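Local coordinates for DNA helicase RecQ (Deinococcus radiodurans, PDB 4Q48), which probably couples ATP hydrolysis to duplex DNA unwinding by translocating in the 3'-5' direction, represented here by its two helicase domains, zinc-binding region and RQC domain, at residues A[30-35]-A[201-206]; A[42-47]-A[175-180]; A[67-72]-A[141-146]. One frame throughout, in Å; residues are numbered along the deposited sequence.

Interaction 1: residues A[30-35]-A[201-206]; sequences GEIVQQ and PQFVSS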
ATOM      1  N   GLY A  30      -1.594   8.682 -19.065  1.00 68.49           N
ATOM      2  CA  GLY A  30      -1.292   8.827 -20.474  1.00 66.25           C
ATOM      3  C   GLY A  30      -0.009   8.096 -20.788  1.00 68.07           C
ATOM      4  O   GLY A  30       0.071   7.324 -21.754  1.00 66.83           O
ATOM      5  N   GLU A  31       0.993   8.321 -19.947  1.00 69.40           N
ATOM      6  CA  GLU A  31       2.270   7.641 -20.094  1.00 66.86           C
ATOM      7  C   GLU A  31       2.055   6.136 -20.020  1.00 66.14           C
ATOM      8  O   GLU A  31       2.657   5.395 -20.797  1.00 64.16           O
ATOM      9  CB  GLU A  31       3.286   8.110 -19.033  1.00 64.68           C
ATOM     10  CG  GLU A  31       3.762   9.575 -19.171  1.00 76.63           C
ATOM     11  CD  GLU A  31       2.816  10.637 -18.582  1.00 82.22           C
ATOM     12  OE1 GLU A  31       1.722  10.288 -18.082  1.00 78.04           O
ATOM     13  OE2 GLU A  31       3.181  11.840 -18.629  1.00 85.42           O
ATOM     14  N   ILE A  32       1.217   5.685 -19.080  1.00 67.28           N
ATOM     15  CA  ILE A  32       0.964   4.249 -18.913  1.00 62.92           C
ATOM     16  C   ILE A  32       0.270   3.609 -20.109  1.00 58.08           C
ATOM     17  O   ILE A  32       0.719   2.582 -20.628  1.00 51.46           O
ATOM     18  CB  ILE A  32       0.120   3.956 -17.666  1.00 58.36           C
ATOM     19  CG1 ILE A  32       0.883   4.382 -16.403  1.00 65.08           C
ATOM     20  CG2 ILE A  32      -0.187   2.475 -17.592  1.00 51.81           C
ATOM     21  CD1 ILE A  32       0.162   4.088 -15.088  1.00 59.57           C
ATOM     22  N   VAL A  33      -0.825   4.213 -20.550  1.00 57.65           N
ATOM     23  CA  VAL A  33      -1.582   3.637 -21.645  1.00 55.51           C
ATOM     24  C   VAL A  33      -0.765   3.582 -22.933  1.00 58.32           C
ATOM     25  O   VAL A  33      -0.866   2.619 -23.688  1.00 56.97           O
ATOM     26  CB  VAL A  33      -2.884   4.395 -21.872  1.00 56.99           C
ATOM     27  CG1 VAL A  33      -3.484   4.050 -23.230  1.00 61.47           C
ATOM     28  CG2 VAL A  33      -3.856   4.055 -20.771  1.00 60.71           C
ATOM     29  N   GLN A  34       0.091   4.573 -23.159  1.00 58.78           N
ATOM     30  CA  GLN A  34       0.971   4.555 -24.332  1.00 58.26           C
ATOM     31  C   GLN A  34       2.020   3.445 -24.288  1.00 50.74           C
ATOM     32  O   GLN A  34       2.383   2.866 -25.295  1.00 52.81           O
ATOM     33  CB  GLN A  34       1.671   5.901 -24.483  1.00 65.20           C
ATOM     34  CG  GLN A  34       2.402   6.078 -25.796  1.00 64.58           C
ATOM     35  CD  GLN A  34       3.124   7.409 -25.870  1.00 78.84           C
ATOM     36  OE1 GLN A  34       3.886   7.771 -24.966  1.00 81.31           O
ATOM     37  NE2 GLN A  34       2.869   8.161 -26.937  1.00 85.99           N
ATOM     38  N   GLN A  35       2.465   3.097 -23.103  1.00 53.88           N
ATOM     39  CA  GLN A  35       3.587   2.192 -22.991  1.00 52.90           C
ATOM     40  C   GLN A  35       3.104   0.758 -23.244  1.00 56.78           C
ATOM     41  O   GLN A  35       3.809  -0.045 -23.867  1.00 55.91           O
ATOM     42  CB  GLN A  35       4.228   2.342 -21.607  1.00 48.04           C
ATOM     43  CG  GLN A  35       4.856   1.090 -21.043  1.00 52.33           C
ATOM     44  CD  GLN A  35       6.236   0.846 -21.588  1.00 55.17           C
ATOM     45  OE1 GLN A  35       6.841   1.743 -22.179  1.00 56.32           O
ATOM     46  NE2 GLN A  35       6.742  -0.376 -21.411  1.00 45.74           N
ATOM     47  N   PRO A 201       9.314  -0.185 -17.115  1.00 48.64           N
ATOM     48  CA  PRO A 201       9.063   1.061 -16.382  1.00 56.69           C
ATOM     49  C   PRO A 201       8.102   0.804 -15.216  1.00 57.40           C
ATOM     50  O   PRO A 201       7.255  -0.095 -15.299  1.00 52.95           O
ATOM     51  CB  PRO A 201       8.403   1.983 -17.427  1.00 48.85           C
ATOM     52  CG  PRO A 201       8.567   1.309 -18.722  1.00 49.33           C
ATOM     53  CD  PRO A 201       8.781  -0.157 -18.481  1.00 44.43           C
ATOM     54  N   GLN A 202       8.279   1.533 -14.119  1.00 58.81           N
ATOM     55  CA  GLN A 202       7.388   1.402 -12.971  1.00 54.15           C
ATOM     56  C   GLN A 202       6.736   2.756 -12.805  1.00 55.42           C
ATOM     57  O   GLN A 202       7.413   3.789 -12.796  1.00 53.88           O
ATOM     58  CB  GLN A 202       8.115   0.945 -11.705  1.00 56.33           C
ATOM     59  CG  GLN A 202       8.545   2.048 -10.754  1.00 61.50           C
ATOM     60  CD  GLN A 202       8.467   1.607  -9.298  1.00 70.30           C
ATOM     61  OE1 GLN A 202       8.432   0.404  -8.990  1.00 66.43           O
ATOM     62  NE2 GLN A 202       8.427   2.579  -8.395  1.00 68.30           N
ATOM     63  N   PHE A 203       5.406   2.740 -12.759  1.00 57.86           N
ATOM     64  CA  PHE A 203       4.596   3.957 -12.701  1.00 60.18           C
ATOM     65  C   PHE A 203       3.876   4.149 -11.371  1.00 58.99           C
ATOM     66  O   PHE A 203       3.182   3.249 -10.876  1.00 53.51           O
ATOM     67  CB  PHE A 203       3.576   3.966 -13.833  1.00 59.16           C
ATOM     68  CG  PHE A 203       4.188   3.925 -15.200  1.00 62.82           C
ATOM     69  CD1 PHE A 203       4.512   2.712 -15.790  1.00 61.23           C
ATOM     70  CD2 PHE A 203       4.431   5.094 -15.902  1.00 64.51           C
ATOM     71  CE1 PHE A 203       5.060   2.664 -17.050  1.00 58.63           C
ATOM     72  CE2 PHE A 203       4.975   5.054 -17.171  1.00 58.66           C
ATOM     73  CZ  PHE A 203       5.286   3.837 -17.742  1.00 63.31           C
ATOM     74  N   VAL A 204       4.057   5.318 -10.775  1.00 58.64           N
ATOM     75  CA  VAL A 204       3.418   5.576  -9.501  1.00 54.65           C
ATOM     76  C   VAL A 204       2.486   6.765  -9.675  1.00 52.09           C
ATOM     77  O   VAL A 204       2.941   7.897  -9.837  1.00 56.06           O
ATOM     78  CB  VAL A 204       4.471   5.849  -8.398  1.00 59.53           C
ATOM     79  CG1 VAL A 204       3.798   6.118  -7.081  1.00 54.12           C
ATOM     80  CG2 VAL A 204       5.421   4.653  -8.244  1.00 57.12           C
ATOM     81  N   SER A 205       1.180   6.514  -9.677  1.00 52.74           N
ATOM     82  CA  SER A 205       0.231   7.622  -9.717  1.00 51.90           C
ATOM     83  C   SER A 205       0.047   8.075  -8.276  1.00 54.35           C
ATOM     84  O   SER A 205       0.253   7.283  -7.350  1.00 47.16           O
ATOM     85  CB  SER A 205      -1.092   7.212 -10.362  1.00 54.85           C
ATOM     86  OG  SER A 205      -2.174   8.035  -9.934  1.00 71.96           O
ATOM     87  N   SER A 206      -0.397   9.311  -8.063  1.00 50.08           N
ATOM     88  CA  SER A 206      -0.411   9.793  -6.695  1.00 44.72           C
ATOM     89  C   SER A 206      -1.430   9.083  -5.814  1.00 45.68           C
ATOM     90  O   SER A 206      -2.565   8.827  -6.219  1.00 44.16           O
ATOM     91  CB  SER A 206      -0.674  11.283  -6.667  1.00 44.56           C
ATOM     92  OG  SER A 206      -0.479  11.772  -5.369  1.00 41.89           O
TER
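One face of the F203 ring is covered by I32, whose CG1 sits 3.9 Å from the ring centroid and 26° off the ring normal, displaced toward the rim. Further along the helix, P201 lays CG and CD over one face of the Q35 amide, with Q35 NE2 3.6 Å from P201 CD. The I32-F203 pair is a CH-pi contact, and its closest atoms are I32 CG1 and F203 CG at 3.5 Å. The terminal CD1 of I32 runs on to F203 CB, 3.6 Å away, and the two side chains slide past each other in opposite directions. With CG anti to its carbonyl carbon (chi1 -60°), F203 projects its ring against helix 29-37. E31 CB reaches CE2 of F203 obliquely at 4.0 Å, while the carboxylate of E31 leads away. The segment axes run nearly antiparallel, at 153° and 9.7 Å apart, placing the helix over strand 202-204, the edge strand of the parallel sheet, while I32 also packs on V44 of the neighbouring strand. No hydrogen bond links the two segments: the contact rests on packing, and the Q35 amide nitrogen spends its hydrogen bond on N41 O.

Interaction 2: residues A[42-47]-A[175-180]; sequences ALVLMP and PRVALT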
ATOM      1  N   ALA A  42       4.903  -2.998 -18.075  1.00 54.22           N
ATOM      2  CA  ALA A  42       4.703  -1.910 -17.120  1.00 53.41           C
ATOM      3  C   ALA A  42       4.421  -2.405 -15.704  1.00 53.26           C
ATOM      4  O   ALA A  42       3.861  -3.484 -15.499  1.00 53.86           O
ATOM      5  CB  ALA A  42       3.588  -1.005 -17.590  1.00 49.91           C
ATOM      6  N   LEU A  43       4.853  -1.609 -14.734  1.00 54.22           N
ATOM      7  CA  LEU A  43       4.491  -1.794 -13.338  1.00 50.37           C
ATOM      8  C   LEU A  43       3.717  -0.575 -12.896  1.00 54.12           C
ATOM      9  O   LEU A  43       4.242   0.537 -12.906  1.00 52.09           O
ATOM     10  CB  LEU A  43       5.708  -1.990 -12.460  1.00 51.65           C
ATOM     11  CG  LEU A  43       5.355  -2.213 -10.996  1.00 52.25           C
ATOM     12  CD1 LEU A  43       4.291  -3.285 -10.880  1.00 56.57           C
ATOM     13  CD2 LEU A  43       6.580  -2.599 -10.187  1.00 51.39           C
ATOM     14  N   VAL A  44       2.452  -0.786 -12.560  1.00 53.09           N
ATOM     15  CA  VAL A  44       1.558   0.311 -12.227  1.00 53.66           C
ATOM     16  C   VAL A  44       1.075   0.237 -10.771  1.00 57.21           C
ATOM     17  O   VAL A  44       0.523  -0.773 -10.329  1.00 57.96           O
ATOM     18  CB  VAL A  44       0.356   0.354 -13.191  1.00 53.26           C
ATOM     19  CG1 VAL A  44      -0.654   1.400 -12.749  1.00 53.18           C
ATOM     20  CG2 VAL A  44       0.835   0.649 -14.600  1.00 52.75           C
ATOM     21  N   LEU A  45       1.325   1.302 -10.016  1.00 58.16           N
ATOM     22  CA  LEU A  45       0.959   1.333  -8.612  1.00 48.02           C
ATOM     23  C   LEU A  45       0.010   2.504  -8.420  1.00 48.55           C
ATOM     24  O   LEU A  45       0.361   3.665  -8.667  1.00 50.05           O
ATOM     25  CB  LEU A  45       2.213   1.443  -7.748  1.00 48.87           C
ATOM     26  CG  LEU A  45       3.296   0.439  -8.197  1.00 48.43           C
ATOM     27  CD1 LEU A  45       4.451   1.180  -8.844  1.00 56.77           C
ATOM     28  CD2 LEU A  45       3.814  -0.467  -7.101  1.00 43.51           C
ATOM     29  N   MET A  46      -1.245   2.175  -8.118  1.00 49.08           N
ATOM     30  CA  MET A  46      -2.282   3.197  -7.978  1.00 49.79           C
ATOM     31  C   MET A  46      -3.252   2.898  -6.852  1.00 49.75           C
ATOM     32  O   MET A  46      -3.469   1.745  -6.502  1.00 50.79           O
ATOM     33  CB  MET A  46      -3.061   3.338  -9.288  1.00 48.92           C
ATOM     34  CG  MET A  46      -2.308   4.096 -10.361  1.00 54.02           C
ATOM     35  SD  MET A  46      -3.345   4.761 -11.684  1.00 61.09           S
ATOM     36  CE  MET A  46      -4.894   5.024 -10.839  1.00 57.44           C
ATOM     37  N   PRO A  47      -3.863   3.940  -6.289  1.00 53.04           N
ATOM     38  CA  PRO A  47      -5.016   3.668  -5.426  1.00 54.57           C
ATOM     39  C   PRO A  47      -6.103   2.923  -6.234  1.00 61.63           C
ATOM     40  O   PRO A  47      -6.148   3.029  -7.480  1.00 57.47           O
ATOM     41  CB  PRO A  47      -5.491   5.058  -4.991  1.00 52.02           C
ATOM     42  CG  PRO A  47      -4.759   6.055  -5.847  1.00 54.00           C
ATOM     43  CD  PRO A  47      -3.586   5.374  -6.482  1.00 51.86           C
ATOM     44  N   PRO A 175       2.665  -8.197 -24.247  1.00 46.51           N
ATOM     45  CA  PRO A 175       2.871  -7.236 -23.153  1.00 46.11           C
ATOM     46  C   PRO A 175       2.322  -7.724 -21.815  1.00 41.85           C
ATOM     47  O   PRO A 175       1.283  -8.387 -21.795  1.00 40.06           O
ATOM     48  CB  PRO A 175       2.080  -5.996 -23.613  1.00 43.12           C
ATOM     49  CG  PRO A 175       1.913  -6.152 -25.058  1.00 41.03           C
ATOM     50  CD  PRO A 175       1.800  -7.633 -25.300  1.00 45.04           C
ATOM     51  N   ARG A 176       3.021  -7.394 -20.732  1.00 44.09           N
ATOM     52  CA  ARG A 176       2.580  -7.687 -19.369  1.00 45.68           C
ATOM     53  C   ARG A 176       2.436  -6.385 -18.586  1.00 48.74           C
ATOM     54  O   ARG A 176       3.426  -5.680 -18.393  1.00 51.36           O
ATOM     55  CB  ARG A 176       3.583  -8.562 -18.619  1.00 41.22           C
ATOM     56  CG  ARG A 176       3.377 -10.041 -18.714  1.00 43.46           C
ATOM     57  CD  ARG A 176       4.511 -10.804 -18.018  1.00 56.68           C
ATOM     58  NE  ARG A 176       5.847 -10.252 -18.261  1.00 56.44           N
ATOM     59  CZ  ARG A 176       6.552 -10.423 -19.370  1.00 54.88           C
ATOM     60  NH1 ARG A 176       6.048 -11.130 -20.375  1.00 64.08           N
ATOM     61  NH2 ARG A 176       7.753  -9.875 -19.480  1.00 52.64           N
ATOM     62  N   VAL A 177       1.243  -6.052 -18.108  1.00 45.05           N
ATOM     63  CA  VAL A 177       1.171  -4.926 -17.180  1.00 46.85           C
ATOM     64  C   VAL A 177       0.622  -5.406 -15.838  1.00 43.29           C
ATOM     65  O   VAL A 177      -0.413  -6.079 -15.767  1.00 45.10           O
ATOM     66  CB  VAL A 177       0.324  -3.749 -17.739  1.00 49.69           C
ATOM     67  CG1 VAL A 177      -1.126  -4.162 -17.985  1.00 43.57           C
ATOM     68  CG2 VAL A 177       0.392  -2.576 -16.797  1.00 47.44           C
ATOM     69  N   ALA A 178       1.379  -5.129 -14.785  1.00 44.39           N
ATOM     70  CA  ALA A 178       1.013  -5.529 -13.425  1.00 45.16           C
ATOM     71  C   ALA A 178       0.624  -4.295 -12.638  1.00 47.53           C
ATOM     72  O   ALA A 178       1.349  -3.297 -12.612  1.00 49.27           O
ATOM     73  CB  ALA A 178       2.156  -6.287 -12.734  1.00 43.73           C
ATOM     74  N   LEU A 179      -0.550  -4.334 -12.035  1.00 46.33           N
ATOM     75  CA  LEU A 179      -1.031  -3.175 -11.307  1.00 44.94           C
ATOM     76  C   LEU A 179      -1.320  -3.518  -9.856  1.00 52.53           C
ATOM     77  O   LEU A 179      -1.816  -4.615  -9.558  1.00 57.18           O
ATOM     78  CB  LEU A 179      -2.285  -2.614 -11.979  1.00 50.68           C
ATOM     79  CG  LEU A 179      -2.287  -2.576 -13.511  1.00 48.64           C
ATOM     80  CD1 LEU A 179      -3.006  -3.812 -14.056  1.00 46.95           C
ATOM     81  CD2 LEU A 179      -2.924  -1.304 -14.025  1.00 47.73           C
ATOM     82  N   THR A 180      -0.927  -2.647  -8.935  1.00 51.67           N
ATOM     83  CA  THR A 180      -1.236  -2.905  -7.531  1.00 55.11           C
ATOM     84  C   THR A 180      -1.603  -1.619  -6.782  1.00 54.20           C
ATOM     85  O   THR A 180      -1.282  -0.506  -7.216  1.00 50.41           O
ATOM     86  CB  THR A 180      -0.066  -3.627  -6.798  1.00 56.33           C
ATOM     87  OG1 THR A 180      -0.460  -3.955  -5.455  1.00 53.86           O
ATOM     88  CG2 THR A 180       1.193  -2.775  -6.781  1.00 47.35           C
TER
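Two neighbouring parallel strands, 42-45 and 176-180, pair here within the central sheet of the first RecA-like (P-loop NTPase) domain. The pairing is regular: their axes lie 4.7 Å apart at 14°, and four parallel bridges run from A42-V177 to L45-T180. Five backbone hydrogen bonds support it, starting at A42 N to R176 O (3.1 Å) and including V44 N to A178 O (2.7 Å). The last, M46 N to T180 O at 2.8 Å, carries the ladder past the end of strand 42-45, just ahead of the loop that leads to the ADP-binding residues G49, G51, K52 and S53. On the face turned toward helices 29-37 and 50-62, V44 spreads its branches: CG1 lies alongside L179 CD2 at 3.8 Å, whereas CG2 crosses to V177 CG2 at 3.9 Å. A42 CB fills in beside the same V177 methyl. L43, A178, L45 and T180 occupy the other face. There T180 holds OG1 anti to its backbone nitrogen (chi1 -175°), hydrogen-bonded to H148 ND1 and to the backbone nitrogen of T182; this rotation puts CG2 between the backbone nitrogen and the carbonyl carbon, where it meets L45 CD2 at 3.5 Å.

Interaction 3: residues A[67-72]-A[141-146]; sequences GIVVSP and LFAIDE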
ATOM      1  N   GLY A  67      -7.708  -8.546 -24.211  1.00 36.92           N
ATOM      2  CA  GLY A  67      -6.944  -8.391 -22.990  1.00 34.66           C
ATOM      3  C   GLY A  67      -7.226  -9.523 -22.018  1.00 32.35           C
ATOM      4  O   GLY A  67      -8.363  -9.829 -21.718  1.00 35.74           O
ATOM      5  N   ILE A  68      -6.178 -10.133 -21.491  1.00 35.71           N
ATOM      6  CA  ILE A  68      -6.348 -11.237 -20.561  1.00 35.98           C
ATOM      7  C   ILE A  68      -6.031 -10.704 -19.173  1.00 34.72           C
ATOM      8  O   ILE A  68      -4.879 -10.445 -18.865  1.00 35.80           O
ATOM      9  CB  ILE A  68      -5.412 -12.420 -20.907  1.00 30.55           C
ATOM     10  CG1 ILE A  68      -5.616 -12.865 -22.352  1.00 30.28           C
ATOM     11  CG2 ILE A  68      -5.652 -13.581 -19.984  1.00 28.01           C
ATOM     12  CD1 ILE A  68      -7.044 -13.242 -22.662  1.00 33.16           C
ATOM     13  N   VAL A  69      -7.050 -10.542 -18.339  1.00 36.01           N
ATOM     14  CA  VAL A  69      -6.873  -9.920 -17.021  1.00 38.48           C
ATOM     15  C   VAL A  69      -6.847 -10.997 -15.948  1.00 38.77           C
ATOM     16  O   VAL A  69      -7.798 -11.753 -15.786  1.00 43.85           O
ATOM     17  CB  VAL A  69      -7.995  -8.888 -16.698  1.00 35.29           C
ATOM     18  CG1 VAL A  69      -7.681  -8.117 -15.453  1.00 39.55           C
ATOM     19  CG2 VAL A  69      -8.191  -7.929 -17.850  1.00 37.67           C
ATOM     20  N   VAL A  70      -5.736 -11.091 -15.237  1.00 35.44           N
ATOM     21  CA  VAL A  70      -5.644 -12.038 -14.155  1.00 41.30           C
ATOM     22  C   VAL A  70      -6.054 -11.408 -12.826  1.00 50.05           C
ATOM     23  O   VAL A  70      -5.526 -10.364 -12.444  1.00 50.21           O
ATOM     24  CB  VAL A  70      -4.238 -12.573 -14.044  1.00 45.18           C
ATOM     25  CG1 VAL A  70      -4.243 -13.871 -13.263  1.00 51.07           C
ATOM     26  CG2 VAL A  70      -3.672 -12.778 -15.424  1.00 40.83           C
ATOM     27  N   SER A  71      -7.000 -12.036 -12.134  1.00 50.30           N
ATOM     28  CA  SER A  71      -7.469 -11.552 -10.834  1.00 55.31           C
ATOM     29  C   SER A  71      -8.083 -12.678  -9.986  1.00 61.84           C
ATOM     30  O   SER A  71      -8.802 -13.557 -10.501  1.00 58.76           O
ATOM     31  CB  SER A  71      -8.487 -10.412 -10.998  1.00 56.65           C
ATOM     32  OG  SER A  71      -9.218 -10.192  -9.797  1.00 56.10           O
ATOM     33  N   PRO A  72      -7.805 -12.648  -8.677  1.00 58.23           N
ATOM     34  CA  PRO A  72      -8.393 -13.582  -7.716  1.00 59.10           C
ATOM     35  C   PRO A  72      -9.840 -13.256  -7.342  1.00 61.16           C
ATOM     36  O   PRO A  72     -10.570 -14.157  -6.920  1.00 64.59           O
ATOM     37  CB  PRO A  72      -7.474 -13.456  -6.505  1.00 67.93           C
ATOM     38  CG  PRO A  72      -6.668 -12.191  -6.714  1.00 66.93           C
ATOM     39  CD  PRO A  72      -7.019 -11.595  -8.020  1.00 60.39           C
ATOM     40  N   LEU A 141      -2.939  -8.641 -24.664  1.00 35.40           N
ATOM     41  CA  LEU A 141      -1.984  -8.528 -23.558  1.00 34.61           C
ATOM     42  C   LEU A 141      -2.373  -9.376 -22.365  1.00 33.97           C
ATOM     43  O   LEU A 141      -3.424 -10.005 -22.345  1.00 32.36           O
ATOM     44  CB  LEU A 141      -1.855  -7.071 -23.107  1.00 40.01           C
ATOM     45  CG  LEU A 141      -3.175  -6.415 -22.661  1.00 37.66           C
ATOM     46  CD1 LEU A 141      -3.337  -6.452 -21.113  1.00 36.43           C
ATOM     47  CD2 LEU A 141      -3.318  -5.002 -23.216  1.00 36.06           C
ATOM     48  N   PHE A 142      -1.496  -9.384 -21.373  1.00 39.06           N
ATOM     49  CA  PHE A 142      -1.811  -9.874 -20.035  1.00 36.34           C
ATOM     50  C   PHE A 142      -1.771  -8.732 -19.027  1.00 40.63           C
ATOM     51  O   PHE A 142      -0.749  -8.041 -18.920  1.00 44.01           O
ATOM     52  CB  PHE A 142      -0.823 -10.946 -19.613  1.00 32.78           C
ATOM     53  CG  PHE A 142      -0.952 -12.220 -20.366  1.00 36.08           C
ATOM     54  CD1 PHE A 142      -2.013 -13.075 -20.121  1.00 36.57           C
ATOM     55  CD2 PHE A 142      -0.028 -12.561 -21.346  1.00 38.79           C
ATOM     56  CE1 PHE A 142      -2.135 -14.284 -20.817  1.00 37.24           C
ATOM     57  CE2 PHE A 142      -0.145 -13.740 -22.048  1.00 39.36           C
ATOM     58  CZ  PHE A 142      -1.206 -14.609 -21.781  1.00 40.44           C
ATOM     59  N   ALA A 143      -2.865  -8.530 -18.289  1.00 40.18           N
ATOM     60  CA  ALA A 143      -2.857  -7.615 -17.132  1.00 34.58           C
ATOM     61  C   ALA A 143      -2.952  -8.417 -15.871  1.00 39.03           C
ATOM     62  O   ALA A 143      -3.958  -9.102 -15.642  1.00 39.16           O
ATOM     63  CB  ALA A 143      -3.988  -6.647 -17.200  1.00 39.04           C
ATOM     64  N   ILE A 144      -1.909  -8.343 -15.048  1.00 42.35           N
ATOM     65  CA  ILE A 144      -1.938  -8.976 -13.729  1.00 40.48           C
ATOM     66  C   ILE A 144      -2.370  -7.942 -12.674  1.00 48.28           C
ATOM     67  O   ILE A 144      -1.590  -7.069 -12.277  1.00 47.17           O
ATOM     68  CB  ILE A 144      -0.579  -9.605 -13.374  1.00 40.10           C
ATOM     69  CG1 ILE A 144      -0.269 -10.769 -14.318  1.00 44.73           C
ATOM     70  CG2 ILE A 144      -0.593 -10.175 -11.990  1.00 48.13           C
ATOM     71  CD1 ILE A 144       0.729 -10.439 -15.424  1.00 42.28           C
ATOM     72  N   ASP A 145      -3.643  -8.011 -12.275  1.00 53.50           N
ATOM     73  CA  ASP A 145      -4.174  -7.111 -11.257  1.00 56.80           C
ATOM     74  C   ASP A 145      -3.923  -7.694  -9.878  1.00 56.61           C
ATOM     75  O   ASP A 145      -3.888  -8.922  -9.712  1.00 52.91           O
ATOM     76  CB  ASP A 145      -5.671  -6.849 -11.438  1.00 53.66           C
ATOM     77  CG  ASP A 145      -6.086  -5.476 -10.905  1.00 62.77           C
ATOM     78  OD1 ASP A 145      -5.402  -4.967  -9.977  1.00 64.09           O
ATOM     79  OD2 ASP A 145      -7.083  -4.905 -11.413  1.00 58.71           O
ATOM     80  N   GLU A 146      -3.763  -6.800  -8.903  1.00 52.56           N
ATOM     81  CA  GLU A 146      -3.326  -7.172  -7.563  1.00 58.00           C
ATOM     82  C   GLU A 146      -2.057  -8.011  -7.573  1.00 57.36           C
ATOM     83  O   GLU A 146      -2.003  -9.073  -6.941  1.00 59.39           O
ATOM     84  CB  GLU A 146      -4.441  -7.902  -6.825  1.00 61.01           C
ATOM     85  CG  GLU A 146      -5.396  -6.925  -6.157  1.00 67.39           C
ATOM     86  CD  GLU A 146      -6.823  -7.352  -6.284  1.00 72.85           C
ATOM     87  OE1 GLU A 146      -7.069  -8.308  -7.047  1.00 78.55           O
ATOM     88  OE2 GLU A 146      -7.695  -6.750  -5.622  1.00 76.92           O
TER
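The DEAH box of this helicase, the family's motif II or Walker B element, begins at D145 and E146, and the contact pairs the strand that delivers it, 139-145, with strand 66-70 in the interior of the parallel sheet. The axes are 4.6 Å apart at 20°, and four parallel bridges run from G67-L141 to V70-I144. Four backbone hydrogen bonds form the ladder: I68 N gives to L141 O at 2.9 Å, A143 N to I68 O, V70 N to A143 O at 2.7 Å, and D145 N to V70 O at 3.0 Å.

On one face, I68 lies beside F142, the two side chains pointing the same way; CB of I68 approaches F142 CD1 obliquely at 3.5 Å. With CG1 beside the backbone nitrogen (chi1 -55°), CG2 of I68 is left to lie near both CD1 and CE1 of that ring. Replacing I68 by an alanine removes CG1, CG2 and CD1 and would probably open a gap along the CD1-CE1 side of F142 and toward L118 and V120. Further along this face, V70 CG2 meets I144 CG1 at 4.1 Å. V69 and A143 take the opposite face, where both pack on Y56 of helix 50-62.

Beyond the strands, P72 crosses obliquely against E146, its CD 3.4 Å from E146 OE1. At the end of strand 139-145, D145 OD1 accepts the backbone N-H of E146 through its anti lone pair, in a bent bond (132°) of 2.7 Å from E146 N. The same oxygen makes a salt bridge to K52, an ADP-binding residue. OD1 is thus gripped by two donors, E146 N-H and K52 NZ, which joins motif II to the nucleotide-binding loop.

Overall arrangement
Following the chain from the N terminus, past helix 10-20, helix 29-37 is the first of these elements and opens the longest loop, which interaction 1 closes 165 residues later at strand 202-204. Strand 42-45 follows and meets 175-180 after 127 residues in interaction 2, wholly inside that first loop. Segment 67-72 then pairs with 141-146 after 68 residues, inside the second. The three closures are therefore concentric, and none cross. In space they step across one parallel sheet, in the order 66-70, 139-145, 176-180, 42-45, 202-204. Interactions 2 and 3 adjoin through V177 and the backbone of F142 and I144; interactions 1 and 2 adjoin through F203 and strand 42-45, while interactions 1 and 3 do not touch.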